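Local coordinates for Dna-binding protein RAP1 (Saccharomyces cerevisiae, PDB 4BJT) that binds DNA as a repressor/activator-site factor in yeast and, through its C-terminal domain, binds the telomere-associated protein Rif1, at residues Ser53-Tyr58 with Phe140-Leu145; Arg89-Lys94 with Asn146-Asn151; Glu168-Asn173 with Arg179-Lys184. One frame throughout, in Å; residues are numbered along the deposited sequence. Where two conformers were deposited one is given.

All three contacts belong to the all-helical C-terminal domain of Rap1, where more than half of the modelled residues are helix and none is strand. Contacts 1 and 2 share helix 140-150, their centres are 11 Å apart, and they touch: Tyr58 O probably accepts a hydrogen bond from Asn146 ND2, and Met92 packs on Pro141 and Leu145. Their segments alternate along the chain; helix 140-150 contacts both segment 53-58 and helix 88-99. Contact 3 follows in series on the next two helices, in a separate part of the domain and touching neither; its centre lies about 20 Å from that of contact 1 and 28 Å from that of contact 2, across the chain's centre.

Contact 1 (Ser53-Tyr58 with Phe140-Leu145); sequences SNEDIY and FPRYFL. With EDO (1,2-ethanediol), chain I.
The backbones come nearest at Tyr58 and Arg142, whose CA atoms are 6.0 Å apart, where a type I turn (Ser53 to Asp56) leading into a short helix meets the first turns of helix 140-150. Arg142 has the largest share of the buried surface, 89 of 211 Å². With CG anti to the backbone N (chi1 -173°), its chain runs out toward the turn and bends only at chi3. Arg142 NH1 then donates to Glu55 OE1 at 2.9 Å, nearly straight at 162°. The carboxylate and guanidinium planes are nearly perpendicular (84°): OE1 lies at the guanidinium edge, whereas NH1 meets it from above the carboxylate plane. Arg142 NH2 adds a weak bond to Glu55 OE1 at 3.4 Å. Glu55 O sits over one guanidinium face.

In this helical domain the bridge ties the turn at 53-56 to helix 140-150, and each charge has a second partner: Arg189 binds Glu55 OE2, and Asp59 pairs with Arg142 NE. Ser53 OG fixes the turn by accepting from Glu55 N at 3.1 Å, a capping bond. Tyr58 packs its CB on Arg142 CD at 3.8 Å, while its ring has an ethanediol, probably from the crystallisation liquor, over one face. Putting a leucine in place of Arg142 would probably leave Asp59 without this cationic partner and Glu55 leaning on Arg189. Tyr58 O accepts from Asn146 ND2, with Leu145 CD1 lying 4.2 Å from Tyr58 O.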
loop_
_atom_site.group_PDB
_atom_site.type_symbol
_atom_site.label_atom_id
_atom_site.label_comp_id
_atom_site.label_asym_id
_atom_site.label_seq_id
_atom_site.Cartn_x
_atom_site.Cartn_y
_atom_site.Cartn_z
ATOM N N SER C 53 3.514 -12.596 13.114
ATOM C CA SER C 53 2.269 -12.531 12.376
ATOM C C SER C 53 2.383 -13.402 11.141
ATOM O O SER C 53 3.399 -13.364 10.432
ATOM C CB SER C 53 1.963 -11.094 11.960
ATOM O OG SER C 53 0.813 -11.035 11.128
ATOM N N ASN C 54 1.318 -14.137 10.831
ATOM C CA ASN C 54 1.286 -14.939 9.609
ATOM C C ASN C 54 1.131 -14.061 8.347
ATOM O O ASN C 54 1.200 -14.583 7.235
ATOM C CB ASN C 54 0.238 -16.018 9.689
ATOM C CG ASN C 54 -1.161 -15.528 9.755
ATOM O OD1 ASN C 54 -1.441 -14.326 9.595
ATOM N ND2 ASN C 54 -2.075 -16.442 10.056
ATOM N N GLU C 55 0.969 -12.740 8.502
ATOM C CA GLU C 55 0.963 -11.813 7.368
ATOM C C GLU C 55 2.387 -11.609 6.846
ATOM O O GLU C 55 2.542 -11.012 5.766
ATOM C CB GLU C 55 0.419 -10.440 7.754
ATOM C CG GLU C 55 -1.031 -10.442 8.181
ATOM C CD GLU C 55 -1.566 -9.062 8.491
ATOM O OE1 GLU C 55 -0.823 -8.071 8.317
ATOM O OE2 GLU C 55 -2.743 -8.960 8.909
ATOM N N ASP C 56 3.425 -12.058 7.583
ATOM C CA ASP C 56 4.797 -11.844 7.146
ATOM C C ASP C 56 5.094 -12.469 5.779
ATOM O O ASP C 56 5.968 -11.968 5.075
ATOM C CB ASP C 56 5.806 -12.262 8.211
ATOM C CG ASP C 56 5.842 -13.724 8.591
ATOM O OD1 ASP C 56 5.230 -14.542 7.866
ATOM O OD2 ASP C 56 6.552 -14.069 9.579
ATOM N N ILE C 57 4.299 -13.459 5.348
ATOM C CA ILE C 57 4.474 -14.057 4.030
ATOM C C ILE C 57 4.238 -13.039 2.910
ATOM O O ILE C 57 4.759 -13.224 1.803
ATOM C CB ILE C 57 3.613 -15.320 3.812
ATOM C CG1 ILE C 57 2.102 -15.006 3.769
ATOM C CG2 ILE C 57 3.958 -16.391 4.864
ATOM C CD1 ILE C 57 1.243 -16.159 3.356
ATOM N N TYR C 58 3.446 -12.005 3.173
ATOM C CA TYR C 58 3.182 -10.960 2.172
ATOM C C TYR C 58 4.315 -9.928 2.107
ATOM O O TYR C 58 4.420 -9.184 1.129
ATOM C CB TYR C 58 1.846 -10.273 2.458
ATOM C CG TYR C 58 0.689 -11.239 2.347
ATOM C CD1 TYR C 58 0.135 -11.551 1.111
ATOM C CD2 TYR C 58 0.183 -11.879 3.465
ATOM C CE1 TYR C 58 -0.908 -12.467 1.001
ATOM C CE2 TYR C 58 -0.854 -12.800 3.366
ATOM C CZ TYR C 58 -1.411 -13.076 2.134
ATOM O OH TYR C 58 -2.391 -14.037 1.996
ATOM N N PHE C 140 3.275 -0.193 2.818
ATOM C CA PHE C 140 3.739 0.237 1.473
ATOM C C PHE C 140 4.587 -0.809 0.790
ATOM O O PHE C 140 4.359 -1.143 -0.380
ATOM C CB PHE C 140 4.545 1.538 1.534
ATOM C CG PHE C 140 3.853 2.697 0.902
ATOM C CD1 PHE C 140 3.859 2.856 -0.457
ATOM C CD2 PHE C 140 3.198 3.628 1.671
ATOM C CE1 PHE C 140 3.229 3.951 -1.055
ATOM C CE2 PHE C 140 2.537 4.691 1.073
ATOM C CZ PHE C 140 2.589 4.860 -0.287
ATOM N N PRO C 141 5.609 -1.372 1.458
ATOM C CA PRO C 141 6.428 -2.390 0.772
ATOM C C PRO C 141 5.617 -3.602 0.323
ATOM O O PRO C 141 5.770 -4.103 -0.789
ATOM C CB PRO C 141 7.499 -2.734 1.807
ATOM C CG PRO C 141 7.595 -1.500 2.643
ATOM C CD PRO C 141 6.150 -1.071 2.787
ATOM N N ARG C 142 4.691 -4.032 1.175
ATOM C CA ARG C 142 3.814 -5.136 0.878
ATOM C C ARG C 142 3.013 -4.854 -0.404
ATOM O O ARG C 142 2.783 -5.750 -1.215
ATOM C CB ARG C 142 2.832 -5.292 2.073
ATOM C CG ARG C 142 1.997 -6.495 1.955
ATOM C CD ARG C 142 1.069 -6.669 3.161
ATOM N NE ARG C 142 1.817 -6.842 4.403
ATOM C CZ ARG C 142 1.255 -7.098 5.589
ATOM N NH1 ARG C 142 -0.061 -7.126 5.713
ATOM N NH2 ARG C 142 2.011 -7.294 6.665
ATOM N N TYR C 143 2.542 -3.619 -0.559
ATOM C CA TYR C 143 1.758 -3.244 -1.727
ATOM C C TYR C 143 2.571 -3.499 -2.979
ATOM O O TYR C 143 2.112 -4.201 -3.880
ATOM C CB TYR C 143 1.316 -1.780 -1.633
ATOM C CG TYR C 143 0.353 -1.379 -2.731
ATOM C CD1 TYR C 143 0.795 -1.174 -4.038
ATOM C CD2 TYR C 143 -1.013 -1.295 -2.488
ATOM C CE1 TYR C 143 -0.093 -0.852 -5.054
ATOM C CE2 TYR C 143 -1.904 -0.910 -3.487
ATOM C CZ TYR C 143 -1.447 -0.698 -4.770
ATOM O OH TYR C 143 -2.376 -0.354 -5.721
ATOM N N PHE C 144 3.780 -2.961 -3.038
ATOM C CA PHE C 144 4.594 -3.128 -4.268
ATOM C C PHE C 144 5.040 -4.556 -4.501
ATOM O O PHE C 144 4.979 -5.023 -5.635
ATOM C CB PHE C 144 5.793 -2.176 -4.262
ATOM C CG PHE C 144 5.378 -0.750 -4.471
ATOM C CD1 PHE C 144 4.936 -0.320 -5.701
ATOM C CD2 PHE C 144 5.370 0.147 -3.425
ATOM C CE1 PHE C 144 4.511 0.993 -5.887
ATOM C CE2 PHE C 144 4.916 1.455 -3.613
ATOM C CZ PHE C 144 4.497 1.864 -4.843
ATOM N N LEU C 145 5.478 -5.285 -3.457
ATOM C CA LEU C 145 5.908 -6.660 -3.692
ATOM C C LEU C 145 4.796 -7.488 -4.278
ATOM O O LEU C 145 5.033 -8.292 -5.174
ATOM C CB LEU C 145 6.383 -7.324 -2.406
ATOM C CG LEU C 145 7.706 -6.815 -1.841
ATOM C CD1 LEU C 145 7.863 -7.230 -0.365
ATOM C CD2 LEU C 145 8.888 -7.306 -2.683
HETATM C C1 EDO I . 1.855 -14.947 -0.161
HETATM O O1 EDO I . 2.460 -13.891 -0.919
HETATM C C2 EDO I . 2.647 -16.246 -0.412
HETATM O O2 EDO I . 3.933 -16.128 0.160
#

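Contact 2 (Arg89-Lys94 with Asn146-Asn151); sequences RQFMDK and NMFKDN
Phe91 and Phe148 meet ring against ring, joining helix 88-99 to the C-terminal half of helix 140-150 in the all-helical Rap1 C-terminal domain. The pair is plain hydrophobic core packing between two helices, and it is small: the two segments bury only 83 Å² between them, nearly all on these two buried phenylalanines.

The rings are neither stacked nor edge-to-face. Their planes are inclined at 49° and their centroids lie 5.8 Å apart, so the touch is confined to neighbouring rim carbons. CE2 of Phe148 lies 3.9 Å from CD2 of Phe91, and CZ of Phe148 is 4.0 Å from CE2 of Phe91. The two side chains leave their helices differently: Phe91 has CG anti to the backbone N (chi1 165°), whereas Phe148 has it anti to the carbonyl carbon (chi1 -60°), and both CB atoms point into the interface.

More packing extends this tight side: Phe91 also makes edge-to-face pairs with Phe82 and with Phe144, and the side chain of Phe148 also touches Pro70. Met92, also buried, does not touch segment 146-151 but packs on Pro141 and Leu145 earlier on that helix. The outer faces of the same helices are quite different. Arg89, Gln90 and Asp93 on one helix, and Lys149 and Asp150 on the other, are exposed and make no contact with the opposite segment; Arg89 instead turns to a salt bridge with Asp64. The closest approach of all is CE2 of Phe91 to CE2 of Phe148, at 3.8 Å.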
loop_
_atom_site.group_PDB
_atom_site.type_symbol
_atom_site.label_atom_id
_atom_site.label_comp_id
_atom_site.label_asym_id
_atom_site.label_seq_id
_atom_site.Cartn_x
_atom_site.Cartn_y
_atom_site.Cartn_z
ATOM N N ARG C 89 15.070 -5.348 -5.821
ATOM C CA ARG C 89 15.642 -5.176 -4.491
ATOM C C ARG C 89 16.120 -3.727 -4.287
ATOM O O ARG C 89 15.913 -3.166 -3.215
ATOM C CB ARG C 89 16.777 -6.182 -4.262
ATOM C CG ARG C 89 17.376 -6.112 -2.874
ATOM C CD ARG C 89 18.469 -7.127 -2.712
ATOM N NE ARG C 89 17.967 -8.503 -2.654
ATOM C CZ ARG C 89 17.524 -9.121 -1.552
ATOM N NH1 ARG C 89 17.481 -8.482 -0.394
ATOM N NH2 ARG C 89 17.107 -10.376 -1.610
ATOM N N GLN C 90 16.756 -3.133 -5.289
ATOM C CA GLN C 90 17.266 -1.774 -5.149
ATOM C C GLN C 90 16.115 -0.794 -4.923
ATOM O O GLN C 90 16.198 0.085 -4.056
ATOM C CB GLN C 90 18.126 -1.366 -6.330
ATOM C CG GLN C 90 18.886 -0.075 -6.039
ATOM C CD GLN C 90 19.830 0.271 -7.157
ATOM O OE1 GLN C 90 19.438 0.269 -8.310
ATOM N NE2 GLN C 90 21.120 0.452 -6.860
ATOM N N PHE C 91 15.025 -0.950 -5.690
ATOM C CA PHE C 91 13.833 -0.123 -5.506
ATOM C C PHE C 91 13.267 -0.306 -4.103
ATOM O O PHE C 91 12.989 0.671 -3.410
ATOM C CB PHE C 91 12.768 -0.461 -6.560
ATOM C CG PHE C 91 11.384 0.065 -6.244
ATOM C CD1 PHE C 91 11.069 1.409 -6.426
ATOM C CD2 PHE C 91 10.407 -0.774 -5.759
ATOM C CE1 PHE C 91 9.800 1.894 -6.113
ATOM C CE2 PHE C 91 9.149 -0.283 -5.422
ATOM C CZ PHE C 91 8.838 1.042 -5.649
ATOM N N MET C 92 13.119 -1.551 -3.659
ATOM C CA MET C 92 12.512 -1.838 -2.360
ATOM C C MET C 92 13.367 -1.272 -1.240
ATOM O O MET C 92 12.829 -0.768 -0.261
ATOM C CB MET C 92 12.319 -3.351 -2.142
ATOM C CG MET C 92 11.349 -3.989 -3.106
ATOM S SD MET C 92 9.658 -3.298 -3.058
ATOM C CE MET C 92 9.259 -3.492 -1.406
ATOM N N ASP C 93 14.674 -1.343 -1.362
ATOM C CA ASP C 93 15.544 -0.820 -0.332
ATOM C C ASP C 93 15.471 0.721 -0.275
ATOM O O ASP C 93 15.470 1.271 0.827
ATOM C CB ASP C 93 16.971 -1.355 -0.498
ATOM C CG ASP C 93 17.087 -2.865 -0.233
ATOM O OD1 ASP C 93 16.092 -3.480 0.192
ATOM O OD2 ASP C 93 18.122 -3.449 -0.581
ATOM N N LYS C 94 15.308 1.417 -1.429
ATOM C CA LYS C 94 15.115 2.876 -1.412
ATOM C C LYS C 94 13.759 3.217 -0.792
ATOM O O LYS C 94 13.660 4.165 -0.019
ATOM C CB LYS C 94 15.241 3.489 -2.815
ATOM C CG LYS C 94 15.329 4.999 -2.808
ATOM C CD LYS C 94 16.648 5.488 -2.203
ATOM C CE LYS C 94 16.738 6.982 -2.135
ATOM N NZ LYS C 94 18.135 7.444 -1.847
ATOM N N ASN C 146 3.570 -7.344 -3.734
ATOM C CA ASN C 146 2.442 -8.147 -4.199
ATOM C C ASN C 146 1.935 -7.673 -5.556
ATOM O O ASN C 146 1.623 -8.492 -6.408
ATOM C CB ASN C 146 1.354 -8.218 -3.134
ATOM C CG ASN C 146 1.798 -9.119 -2.007
ATOM O OD1 ASN C 146 1.575 -10.322 -2.041
ATOM N ND2 ASN C 146 2.461 -8.571 -1.036
ATOM N N MET C 147 1.907 -6.368 -5.795
ATOM C CA MET C 147 1.558 -5.814 -7.098
ATOM C C MET C 147 2.485 -6.381 -8.162
ATOM O O MET C 147 2.047 -6.849 -9.212
ATOM C CB MET C 147 1.692 -4.282 -7.046
ATOM C CG MET C 147 1.478 -3.595 -8.409
ATOM S SD MET C 147 2.051 -1.892 -8.246
ATOM C CE MET C 147 1.847 -1.222 -9.941
ATOM N N PHE C 148 3.774 -6.325 -7.894
ATOM C CA PHE C 148 4.761 -6.787 -8.859
ATOM C C PHE C 148 4.753 -8.292 -9.057
ATOM O O PHE C 148 4.851 -8.744 -10.205
ATOM C CB PHE C 148 6.161 -6.352 -8.445
ATOM C CG PHE C 148 6.454 -4.873 -8.308
ATOM C CD1 PHE C 148 5.700 -3.929 -8.989
ATOM C CD2 PHE C 148 7.633 -4.445 -7.719
ATOM C CE1 PHE C 148 6.040 -2.577 -8.940
ATOM C CE2 PHE C 148 7.967 -3.104 -7.683
ATOM C CZ PHE C 148 7.198 -2.189 -8.345
ATOM N N LYS C 149 4.654 -9.073 -7.968
ATOM C CA LYS C 149 4.643 -10.530 -8.102
ATOM C C LYS C 149 3.388 -10.992 -8.842
ATOM O O LYS C 149 3.491 -11.851 -9.724
ATOM C CB LYS C 149 4.743 -11.209 -6.723
ATOM C CG LYS C 149 4.989 -12.722 -6.784
ATOM C CD LYS C 149 4.934 -13.375 -5.401
ATOM C CE LYS C 149 4.963 -14.881 -5.477
ATOM N NZ LYS C 149 5.101 -15.497 -4.132
ATOM N N ASP C 150 2.220 -10.445 -8.490
ATOM C CA ASP C 150 0.935 -10.855 -9.061
ATOM C C ASP C 150 0.637 -10.224 -10.415
ATOM O O ASP C 150 -0.320 -10.651 -11.062
ATOM C CB ASP C 150 -0.220 -10.506 -8.103
ATOM C CG ASP C 150 -0.189 -11.082 -6.690
ATOM O OD1 ASP C 150 0.473 -12.122 -6.483
ATOM O OD2 ASP C 150 -0.868 -10.506 -5.802
ATOM N N ASN C 151 1.365 -9.171 -10.802
ATOM C CA ASN C 151 1.088 -8.458 -12.054
ATOM C C ASN C 151 -0.352 -7.919 -12.063
ATOM O O ASN C 151 -1.074 -8.059 -13.047
ATOM C CB ASN C 151 1.351 -9.401 -13.253
ATOM C CG ASN C 151 1.263 -8.738 -14.587
ATOM O OD1 ASN C 151 1.420 -7.533 -14.691
ATOM N ND2 ASN C 151 0.885 -9.495 -15.616
#

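Contact 3 (Glu168-Asn173 with Arg179-Lys184); sequences ESLKSN and RKLVKK
Leu181 presses one methyl onto the backbone of helix 164-171, and it gives the largest share, 62 Å², of the 112 Å² buried here. Leu181 CD2 does all the close touching: it lies 3.8 Å from Leu170 CA and the same distance from Leu170 N, and 3.8 Å from Leu170 CB, so the methyl rests where main chain and side-chain root meet. Because CG is anti to the backbone N (chi1 -170°), the branch is carried across to the facing helix.

Leu170, second with 27 Å², crosses Leu181 at about a right angle, and Leu170 CD1 is 3.9 Å from Leu181 CD2. Ser169 follows with 23 Å². The backbones come nearest here, Ser169 CA to Leu181 CA being 7.1 Å, yet the serine side chain is met more loosely, with Ser169 CB 4.4 Å from Leu181 CD2. The Ser169 hydroxyl is engaged by Gln177, and its carbonyl oxygen takes two donors, Ser172 N and Ser172 OG. Ser172 OG donates to Ser169 O at 2.7 Å, tilted 21° from the carbonyl plane, and helps fix the chain just before Asn173, which has positive phi.

This is an apolar contact between two consecutive helices, 164-171 and 175-185, joined by a short turn. Helix 187-198 adds a third element, its Met190 meeting both Leu170 and Val182 while Arg193 and Lys194 also pack on Leu170.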
loop_
_atom_site.group_PDB
_atom_site.type_symbol
_atom_site.label_atom_id
_atom_site.label_comp_id
_atom_site.label_asym_id
_atom_site.label_seq_id
_atom_site.Cartn_x
_atom_site.Cartn_y
_atom_site.Cartn_z
ATOM N N GLU C 168 -16.952 -2.039 -0.200
ATOM C CA GLU C 168 -18.369 -2.333 -0.401
ATOM C C GLU C 168 -18.855 -3.372 0.623
ATOM O O GLU C 168 -19.940 -3.206 1.199
ATOM C CB GLU C 168 -18.617 -2.790 -1.848
ATOM C CG GLU C 168 -18.426 -1.673 -2.859
ATOM C CD GLU C 168 -19.379 -0.492 -2.742
ATOM O OE1 GLU C 168 -20.515 -0.676 -2.249
ATOM O OE2 GLU C 168 -18.981 0.626 -3.141
ATOM N N SER C 169 -18.033 -4.394 0.925
ATOM C CA SER C 169 -18.386 -5.371 1.957
ATOM C C SER C 169 -18.526 -4.703 3.316
ATOM O O SER C 169 -19.451 -5.037 4.080
ATOM C CB SER C 169 -17.330 -6.476 2.052
ATOM O OG SER C 169 -17.367 -7.310 0.907
ATOM N N LEU C 170 -17.649 -3.735 3.610
ATOM C CA LEU C 170 -17.681 -3.029 4.886
ATOM C C LEU C 170 -19.015 -2.297 5.080
ATOM O O LEU C 170 -19.593 -2.359 6.154
ATOM C CB LEU C 170 -16.499 -2.042 4.956
ATOM C CG LEU C 170 -16.321 -1.307 6.275
ATOM C CD1 LEU C 170 -16.169 -2.299 7.431
ATOM C CD2 LEU C 170 -15.144 -0.371 6.203
ATOM N N LYS C 171 -19.518 -1.651 4.055
ATOM C CA LYS C 171 -20.759 -0.893 4.163
ATOM C C LYS C 171 -22.009 -1.747 3.941
ATOM O O LYS C 171 -23.118 -1.249 4.070
ATOM C CB LYS C 171 -20.727 0.263 3.151
ATOM C CG LYS C 171 -19.578 1.234 3.386
ATOM C CD LYS C 171 -19.528 2.332 2.343
ATOM C CE LYS C 171 -18.899 1.883 1.048
ATOM N NZ LYS C 171 -18.887 2.972 0.036
ATOM N N SER C 172 -21.845 -2.996 3.534
ATOM C CA SER C 172 -22.980 -3.869 3.256
ATOM C C SER C 172 -23.886 -4.288 4.420
ATOM O O SER C 172 -24.965 -4.786 4.110
ATOM C CB SER C 172 -22.505 -5.147 2.574
ATOM O OG SER C 172 -21.929 -6.057 3.499
ATOM N N ASN C 173 -23.504 -4.180 5.708
ATOM C CA ASN C 173 -24.352 -4.667 6.824
ATOM C C ASN C 173 -24.572 -6.197 6.706
ATOM O O ASN C 173 -25.564 -6.675 7.284
ATOM C CB ASN C 173 -25.738 -3.923 6.940
ATOM C CG ASN C 173 -25.644 -2.491 7.416
ATOM O OD1 ASN C 173 -25.036 -2.198 8.447
ATOM N ND2 ASN C 173 -26.310 -1.576 6.743
ATOM N N ARG C 179 -17.537 -11.182 8.044
ATOM C CA ARG C 179 -16.699 -12.299 8.521
ATOM C C ARG C 179 -15.484 -12.467 7.596
ATOM O O ARG C 179 -14.356 -12.589 8.076
ATOM C CB ARG C 179 -17.507 -13.617 8.580
ATOM C CG ARG C 179 -16.732 -14.780 9.211
ATOM C CD ARG C 179 -17.391 -16.140 8.972
ATOM N NE ARG C 179 -17.413 -16.510 7.553
ATOM C CZ ARG C 179 -16.374 -16.960 6.847
ATOM N NH1 ARG C 179 -15.179 -17.108 7.419
ATOM N NH2 ARG C 179 -16.519 -17.259 5.561
ATOM N N LYS C 180 -15.711 -12.489 6.271
ATOM C CA LYS C 180 -14.627 -12.647 5.308
ATOM C C LYS C 180 -13.673 -11.455 5.333
ATOM O O LYS C 180 -12.452 -11.598 5.200
ATOM C CB LYS C 180 -15.178 -12.825 3.891
ATOM C CG LYS C 180 -15.859 -14.161 3.678
ATOM C CD LYS C 180 -16.318 -14.318 2.232
ATOM C CE LYS C 180 -16.926 -15.673 1.956
ATOM N NZ LYS C 180 -17.116 -15.906 0.498
ATOM N N LEU C 181 -14.246 -10.272 5.488
ATOM C CA LEU C 181 -13.482 -9.068 5.569
ATOM C C LEU C 181 -12.565 -9.036 6.787
ATOM O O LEU C 181 -11.396 -8.667 6.640
ATOM C CB LEU C 181 -14.453 -7.892 5.582
ATOM C CG LEU C 181 -13.861 -6.547 5.433
ATOM C CD1 LEU C 181 -13.172 -6.403 4.076
ATOM C CD2 LEU C 181 -14.930 -5.504 5.558
ATOM N N VAL C 182 -13.078 -9.404 7.974
ATOM C CA VAL C 182 -12.238 -9.392 9.180
ATOM C C VAL C 182 -11.233 -10.506 9.117
ATOM O O VAL C 182 -10.146 -10.344 9.637
ATOM C CB VAL C 182 -12.965 -9.343 10.539
ATOM C CG1 VAL C 182 -13.815 -8.108 10.633
ATOM C CG2 VAL C 182 -13.751 -10.612 10.807
ATOM N N LYS C 183 -11.546 -11.623 8.444
ATOM C CA LYS C 183 -10.563 -12.694 8.263
ATOM C C LYS C 183 -9.359 -12.183 7.429
ATOM O O LYS C 183 -8.205 -12.540 7.696
ATOM C CB LYS C 183 -11.229 -13.896 7.588
ATOM C CG LYS C 183 -10.286 -15.040 7.293
ATOM C CD LYS C 183 -11.053 -16.337 7.047
ATOM C CE LYS C 183 -10.159 -17.499 6.656
ATOM N NZ LYS C 183 -9.301 -17.993 7.777
ATOM N N LYS C 184 -9.638 -11.327 6.438
ATOM C CA LYS C 184 -8.604 -10.743 5.606
ATOM C C LYS C 184 -7.778 -9.698 6.325
ATOM O O LYS C 184 -6.553 -9.755 6.303
ATOM C CB LYS C 184 -9.235 -10.148 4.335
ATOM C CG LYS C 184 -8.251 -9.484 3.392
ATOM C CD LYS C 184 -8.955 -8.930 2.166
ATOM C CE LYS C 184 -7.942 -8.439 1.163
ATOM N NZ LYS C 184 -8.596 -7.854 -0.040
#